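Local structure of pullulanase (Klebsiella oxytoca, 2YOC) at residues L464-F476 and W545-Y559. The protein hydrolyses the alpha-1,6-glucosidic linkages of pullulan and related branched dextrins, and is a substrate of a type 2 secretion system. Residues are numbered along the deposited sequence; the frame is centred on the assembly and turned at random.
Sequences LLPVFDLATVNEF and WGYDPFHYTVPEGSY. With CA (calcium ion), chain K.
Two groups grip OD2 of Asp-469: ND1 of His-551 donates to it over 2.9 Å, nearly along the C-O axis, and the hydroxyl of Ser-376 also bonds to it. The carboxylate and imidazole planes differ by only 18°, and a further bond from His-551 NE2 to Thr-365 pins the ring's rotation. With CG anti to the backbone N (chi1 177°), the same carboxylate hands its other oxygen, OD1, to a calcium ion at 2.3 Å. Leu-470 O, Glu-475 OE2 and, from 545-559, Glu-556 OE1, 2.5 Å from the calcium ion, complete the protein ligands. The Glu-556 carboxylate is nearly coplanar with that of Asp-469, and its OE2 takes the Ser-558 hydroxyl on the anti lone pair.

Backbone pairing brings Asp-469 and Leu-470 alongside 545-559. Phe-550 N and, weakly, His-551 N both bond to Asp-469 O, evidence of a beta bulge in the short antiparallel ladder, while Ala-471 N reaches Asp-548 O at 3.0 Å. Farther from the metal, Pro-466 CG sits 3.6 Å from the Tyr-547 ring centroid, 4° off the normal, a CH-pi contact. The calcium thus joins the two ends of a long insertion between barrel strand 461-464 and helix 567-582. It probably offsets much of the repulsion among the three carboxylates, consistent with a structural role.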
loop_
_atom_site.group_PDB
_atom_site.type_symbol
_atom_site.label_atom_id
_atom_site.label_comp_id
_atom_site.label_asym_id
_atom_site.label_seq_id
_atom_site.Cartn_x
_atom_site.Cartn_y
_atom_site.Cartn_z
ATOM N N LEU B 464 42.211 5.538 0.894
ATOM C CA LEU B 464 42.963 6.739 0.621
ATOM C C LEU B 464 42.252 7.585 -0.387
ATOM O O LEU B 464 42.129 7.172 -1.532
ATOM C CB LEU B 464 44.393 6.415 0.137
ATOM C CG LEU B 464 45.317 5.665 1.086
ATOM C CD1 LEU B 464 46.478 5.140 0.358
ATOM C CD2 LEU B 464 45.794 6.532 2.233
ATOM N N LEU B 465 41.832 8.810 0.033
ATOM C CA LEU B 465 41.268 9.889 -0.801
ATOM C C LEU B 465 42.349 10.186 -1.886
ATOM O O LEU B 465 43.539 9.962 -1.590
ATOM C CB LEU B 465 41.031 11.125 0.073
ATOM C CG LEU B 465 39.592 11.616 0.154
ATOM C CD1 LEU B 465 38.774 10.741 1.058
ATOM C CD2 LEU B 465 39.533 13.038 0.676
ATOM N N PRO B 466 41.972 10.571 -3.145
ATOM C CA PRO B 466 42.960 10.686 -4.241
ATOM C C PRO B 466 44.471 10.749 -3.998
ATOM O O PRO B 466 44.983 11.726 -3.444
ATOM C CB PRO B 466 42.402 11.819 -5.097
ATOM C CG PRO B 466 40.909 11.764 -4.860
ATOM C CD PRO B 466 40.625 10.860 -3.667
ATOM N N VAL B 467 45.162 9.658 -4.380
ATOM C CA VAL B 467 46.621 9.472 -4.325
ATOM C C VAL B 467 47.204 9.154 -5.702
ATOM O O VAL B 467 48.389 8.843 -5.821
ATOM C CB VAL B 467 47.161 8.530 -3.220
ATOM C CG1 VAL B 467 46.995 9.142 -1.840
ATOM C CG2 VAL B 467 46.547 7.135 -3.288
ATOM N N PHE B 468 46.369 9.229 -6.748
ATOM C CA PHE B 468 46.824 9.132 -8.131
ATOM C C PHE B 468 47.297 10.571 -8.526
ATOM O O PHE B 468 47.236 11.493 -7.704
ATOM C CB PHE B 468 45.695 8.628 -9.055
ATOM C CG PHE B 468 44.411 9.410 -8.959
ATOM C CD1 PHE B 468 44.240 10.583 -9.674
ATOM C CD2 PHE B 468 43.369 8.973 -8.147
ATOM C CE1 PHE B 468 43.057 11.326 -9.560
ATOM C CE2 PHE B 468 42.185 9.712 -8.033
ATOM C CZ PHE B 468 42.032 10.877 -8.747
ATOM N N ASP B 469 47.712 10.789 -9.769
ATOM C CA ASP B 469 48.149 12.136 -10.114
ATOM C C ASP B 469 47.041 13.205 -10.269
ATOM O O ASP B 469 46.391 13.299 -11.316
ATOM C CB ASP B 469 49.195 12.145 -11.239
ATOM C CG ASP B 469 49.610 13.539 -11.657
ATOM O OD1 ASP B 469 49.851 14.386 -10.754
ATOM O OD2 ASP B 469 49.696 13.789 -12.882
ATOM N N LEU B 470 46.847 14.019 -9.202
ATOM C CA LEU B 470 45.866 15.107 -9.219
ATOM C C LEU B 470 46.461 16.298 -9.882
ATOM O O LEU B 470 47.682 16.431 -9.938
ATOM C CB LEU B 470 45.263 15.474 -7.851
ATOM C CG LEU B 470 46.129 15.274 -6.622
ATOM C CD1 LEU B 470 46.043 16.453 -5.686
ATOM C CD2 LEU B 470 45.761 13.991 -5.903
ATOM N N ALA B 471 45.601 17.136 -10.434
ATOM C CA ALA B 471 45.963 18.331 -11.169
ATOM C C ALA B 471 45.995 19.594 -10.301
ATOM O O ALA B 471 46.813 20.484 -10.539
ATOM C CB ALA B 471 44.977 18.517 -12.319
ATOM N N THR B 472 45.119 19.644 -9.286
ATOM C CA THR B 472 44.802 20.776 -8.403
ATOM C C THR B 472 45.765 21.192 -7.261
ATOM O O THR B 472 45.350 21.925 -6.349
ATOM C CB THR B 472 43.333 20.696 -7.997
ATOM O OG1 THR B 472 43.033 19.361 -7.558
ATOM C CG2 THR B 472 42.414 21.085 -9.139
ATOM N N VAL B 473 47.035 20.782 -7.321
ATOM C CA VAL B 473 48.043 21.241 -6.361
ATOM C C VAL B 473 49.336 21.428 -7.152
ATOM O O VAL B 473 49.762 20.503 -7.854
ATOM C CB VAL B 473 48.230 20.354 -5.096
ATOM C CG1 VAL B 473 49.471 20.754 -4.299
ATOM C CG2 VAL B 473 47.003 20.385 -4.198
ATOM N N ASN B 474 49.948 22.630 -7.064
ATOM C CA ASN B 474 51.202 22.897 -7.743
ATOM C C ASN B 474 52.291 22.115 -7.026
ATOM O O ASN B 474 52.473 22.275 -5.808
ATOM C CB ASN B 474 51.511 24.387 -7.755
ATOM C CG ASN B 474 52.555 24.785 -8.778
ATOM O OD1 ASN B 474 53.639 24.213 -8.865
ATOM N ND2 ASN B 474 52.260 25.795 -9.565
ATOM N N GLU B 475 52.969 21.223 -7.777
ATOM C CA GLU B 475 54.026 20.341 -7.256
ATOM C C GLU B 475 55.350 21.058 -7.078
ATOM O O GLU B 475 56.268 20.504 -6.472
ATOM C CB GLU B 475 54.177 19.049 -8.087
ATOM C CG GLU B 475 52.884 18.271 -8.258
ATOM C CD GLU B 475 53.020 16.820 -8.652
ATOM O OE1 GLU B 475 53.756 16.497 -9.612
ATOM O OE2 GLU B 475 52.287 16.009 -8.052
ATOM N N PHE B 476 55.440 22.298 -7.577
ATOM C CA PHE B 476 56.613 23.152 -7.386
ATOM C C PHE B 476 56.448 23.788 -6.012
ATOM O O PHE B 476 55.435 24.461 -5.765
ATOM C CB PHE B 476 56.713 24.221 -8.491
ATOM C CG PHE B 476 57.022 23.644 -9.855
ATOM C CD1 PHE B 476 58.301 23.192 -10.163
ATOM C CD2 PHE B 476 56.032 23.544 -10.829
ATOM C CE1 PHE B 476 58.589 22.660 -11.429
ATOM C CE2 PHE B 476 56.326 23.020 -12.099
ATOM C CZ PHE B 476 57.599 22.578 -12.387
ATOM N N TRP B 545 41.300 17.563 -2.018
ATOM C CA TRP B 545 40.943 16.154 -1.881
ATOM C C TRP B 545 41.625 15.391 -3.030
ATOM O O TRP B 545 42.291 14.374 -2.789
ATOM C CB TRP B 545 39.437 15.997 -1.965
ATOM C CG TRP B 545 38.681 16.429 -0.746
ATOM C CD1 TRP B 545 39.183 16.694 0.498
ATOM C CD2 TRP B 545 37.256 16.544 -0.635
ATOM N NE1 TRP B 545 38.162 17.024 1.365
ATOM C CE2 TRP B 545 36.966 16.931 0.696
ATOM C CE3 TRP B 545 36.193 16.400 -1.548
ATOM C CZ2 TRP B 545 35.656 17.166 1.137
ATOM C CZ3 TRP B 545 34.899 16.666 -1.118
ATOM C CH2 TRP B 545 34.637 17.024 0.212
ATOM N N GLY B 546 41.525 15.962 -4.241
ATOM C CA GLY B 546 42.202 15.489 -5.441
ATOM C C GLY B 546 41.344 14.836 -6.492
ATOM O O GLY B 546 41.881 14.144 -7.355
ATOM N N TYR B 547 40.017 15.054 -6.458
ATOM C CA TYR B 547 39.077 14.466 -7.426
ATOM C C TYR B 547 39.132 15.238 -8.775
ATOM O O TYR B 547 38.110 15.698 -9.313
ATOM C CB TYR B 547 37.666 14.409 -6.806
ATOM C CG TYR B 547 37.553 13.496 -5.591
ATOM C CD1 TYR B 547 37.227 12.155 -5.734
ATOM C CD2 TYR B 547 37.723 13.990 -4.295
ATOM C CE1 TYR B 547 37.098 11.319 -4.624
ATOM C CE2 TYR B 547 37.601 13.157 -3.175
ATOM C CZ TYR B 547 37.281 11.825 -3.346
ATOM O OH TYR B 547 37.196 10.990 -2.263
ATOM N N ASP B 548 40.374 15.395 -9.301
ATOM C CA ASP B 548 40.762 16.146 -10.504
ATOM C C ASP B 548 41.899 15.373 -11.190
ATOM O O ASP B 548 43.083 15.711 -11.037
ATOM C CB ASP B 548 41.227 17.559 -10.093
ATOM C CG ASP B 548 40.291 18.242 -9.097
ATOM O OD1 ASP B 548 39.189 18.673 -9.522
ATOM O OD2 ASP B 548 40.622 18.262 -7.872
ATOM N N PRO B 549 41.562 14.283 -11.914
ATOM C CA PRO B 549 42.628 13.456 -12.526
ATOM C C PRO B 549 43.440 14.108 -13.624
ATOM O O PRO B 549 42.874 14.615 -14.598
ATOM C CB PRO B 549 41.878 12.236 -13.075
ATOM C CG PRO B 549 40.510 12.279 -12.464
ATOM C CD PRO B 549 40.220 13.713 -12.168
ATOM N N PHE B 550 44.773 14.071 -13.473
ATOM C CA PHE B 550 45.743 14.542 -14.483
ATOM C C PHE B 550 46.245 13.267 -15.218
ATOM O O PHE B 550 46.043 13.125 -16.437
ATOM C CB PHE B 550 46.903 15.295 -13.809
ATOM C CG PHE B 550 47.673 16.271 -14.662
ATOM C CD1 PHE B 550 47.514 16.299 -16.051
ATOM C CD2 PHE B 550 48.571 17.154 -14.089
ATOM C CE1 PHE B 550 48.247 17.197 -16.842
ATOM C CE2 PHE B 550 49.290 18.053 -14.885
ATOM C CZ PHE B 550 49.113 18.074 -16.253
ATOM N N HIS B 551 46.826 12.311 -14.441
ATOM C CA HIS B 551 47.287 11.005 -14.920
ATOM C C HIS B 551 46.738 9.935 -13.966
ATOM O O HIS B 551 46.906 10.032 -12.745
ATOM C CB HIS B 551 48.818 10.954 -15.030
ATOM C CG HIS B 551 49.391 11.936 -16.021
ATOM N ND1 HIS B 551 49.616 13.251 -15.680
ATOM C CD2 HIS B 551 49.776 11.759 -17.308
ATOM C CE1 HIS B 551 50.128 13.826 -16.758
ATOM N NE2 HIS B 551 50.244 12.971 -17.759
ATOM N N TYR B 552 46.023 8.958 -14.513
ATOM C CA TYR B 552 45.390 7.930 -13.708
ATOM C C TYR B 552 46.306 6.918 -13.059
ATOM O O TYR B 552 45.911 6.292 -12.064
ATOM C CB TYR B 552 44.405 7.168 -14.573
ATOM C CG TYR B 552 43.250 7.999 -15.059
ATOM C CD1 TYR B 552 42.263 8.440 -14.181
ATOM C CD2 TYR B 552 43.108 8.309 -16.408
ATOM C CE1 TYR B 552 41.160 9.168 -14.632
ATOM C CE2 TYR B 552 42.003 9.028 -16.873
ATOM C CZ TYR B 552 41.037 9.463 -15.974
ATOM O OH TYR B 552 39.941 10.159 -16.404
ATOM N N THR B 553 47.478 6.671 -13.667
ATOM C CA THR B 553 48.348 5.580 -13.235
ATOM C C THR B 553 49.726 5.990 -12.678
ATOM O O THR B 553 50.730 5.269 -12.805
ATOM C CB THR B 553 48.307 4.461 -14.298
ATOM O OG1 THR B 553 47.094 4.557 -15.066
ATOM C CG2 THR B 553 48.390 3.106 -13.687
ATOM N N VAL B 554 49.770 7.155 -12.059
ATOM C CA VAL B 554 50.981 7.650 -11.411
ATOM C C VAL B 554 50.553 8.166 -10.046
ATOM O O VAL B 554 49.508 8.832 -9.952
ATOM C CB VAL B 554 51.725 8.776 -12.180
ATOM C CG1 VAL B 554 53.095 9.042 -11.572
ATOM C CG2 VAL B 554 51.865 8.468 -13.657
ATOM N N PRO B 555 51.344 7.943 -8.981
ATOM C CA PRO B 555 50.993 8.541 -7.684
ATOM C C PRO B 555 51.091 10.060 -7.751
ATOM O O PRO B 555 51.817 10.588 -8.602
ATOM C CB PRO B 555 52.093 8.038 -6.749
ATOM C CG PRO B 555 52.691 6.868 -7.438
ATOM C CD PRO B 555 52.579 7.151 -8.892
ATOM N N GLU B 556 50.392 10.763 -6.840
ATOM C CA GLU B 556 50.505 12.213 -6.725
ATOM C C GLU B 556 51.946 12.569 -6.221
ATOM O O GLU B 556 52.477 11.908 -5.325
ATOM C CB GLU B 556 49.428 12.755 -5.771
ATOM C CG GLU B 556 49.585 14.224 -5.378
ATOM C CD GLU B 556 49.641 15.270 -6.480
ATOM O OE1 GLU B 556 49.363 14.970 -7.667
ATOM O OE2 GLU B 556 49.913 16.433 -6.120
ATOM N N GLY B 557 52.558 13.585 -6.815
ATOM C CA GLY B 557 53.912 13.991 -6.448
ATOM C C GLY B 557 54.032 14.919 -5.262
ATOM O O GLY B 557 55.098 14.980 -4.650
ATOM N N SER B 558 52.963 15.669 -4.935
ATOM C CA SER B 558 53.004 16.620 -3.816
ATOM C C SER B 558 53.014 15.911 -2.469
ATOM O O SER B 558 53.479 16.494 -1.497
ATOM C CB SER B 558 51.876 17.639 -3.897
ATOM O OG SER B 558 50.612 17.006 -3.783
ATOM N N TYR B 559 52.547 14.652 -2.417
ATOM C CA TYR B 559 52.553 13.838 -1.207
ATOM C C TYR B 559 53.926 13.139 -1.039
ATOM O O TYR B 559 54.152 12.425 -0.042
ATOM C CB TYR B 559 51.381 12.827 -1.205
ATOM C CG TYR B 559 49.988 13.422 -1.288
ATOM C CD1 TYR B 559 49.646 14.561 -0.563
ATOM C CD2 TYR B 559 48.986 12.794 -2.016
ATOM C CE1 TYR B 559 48.359 15.101 -0.619
ATOM C CE2 TYR B 559 47.689 13.309 -2.060
ATOM C CZ TYR B 559 47.383 14.475 -1.372
ATOM O OH TYR B 559 46.111 14.989 -1.413
HETATM CA CA CA K . 50.070 16.399 -9.653
#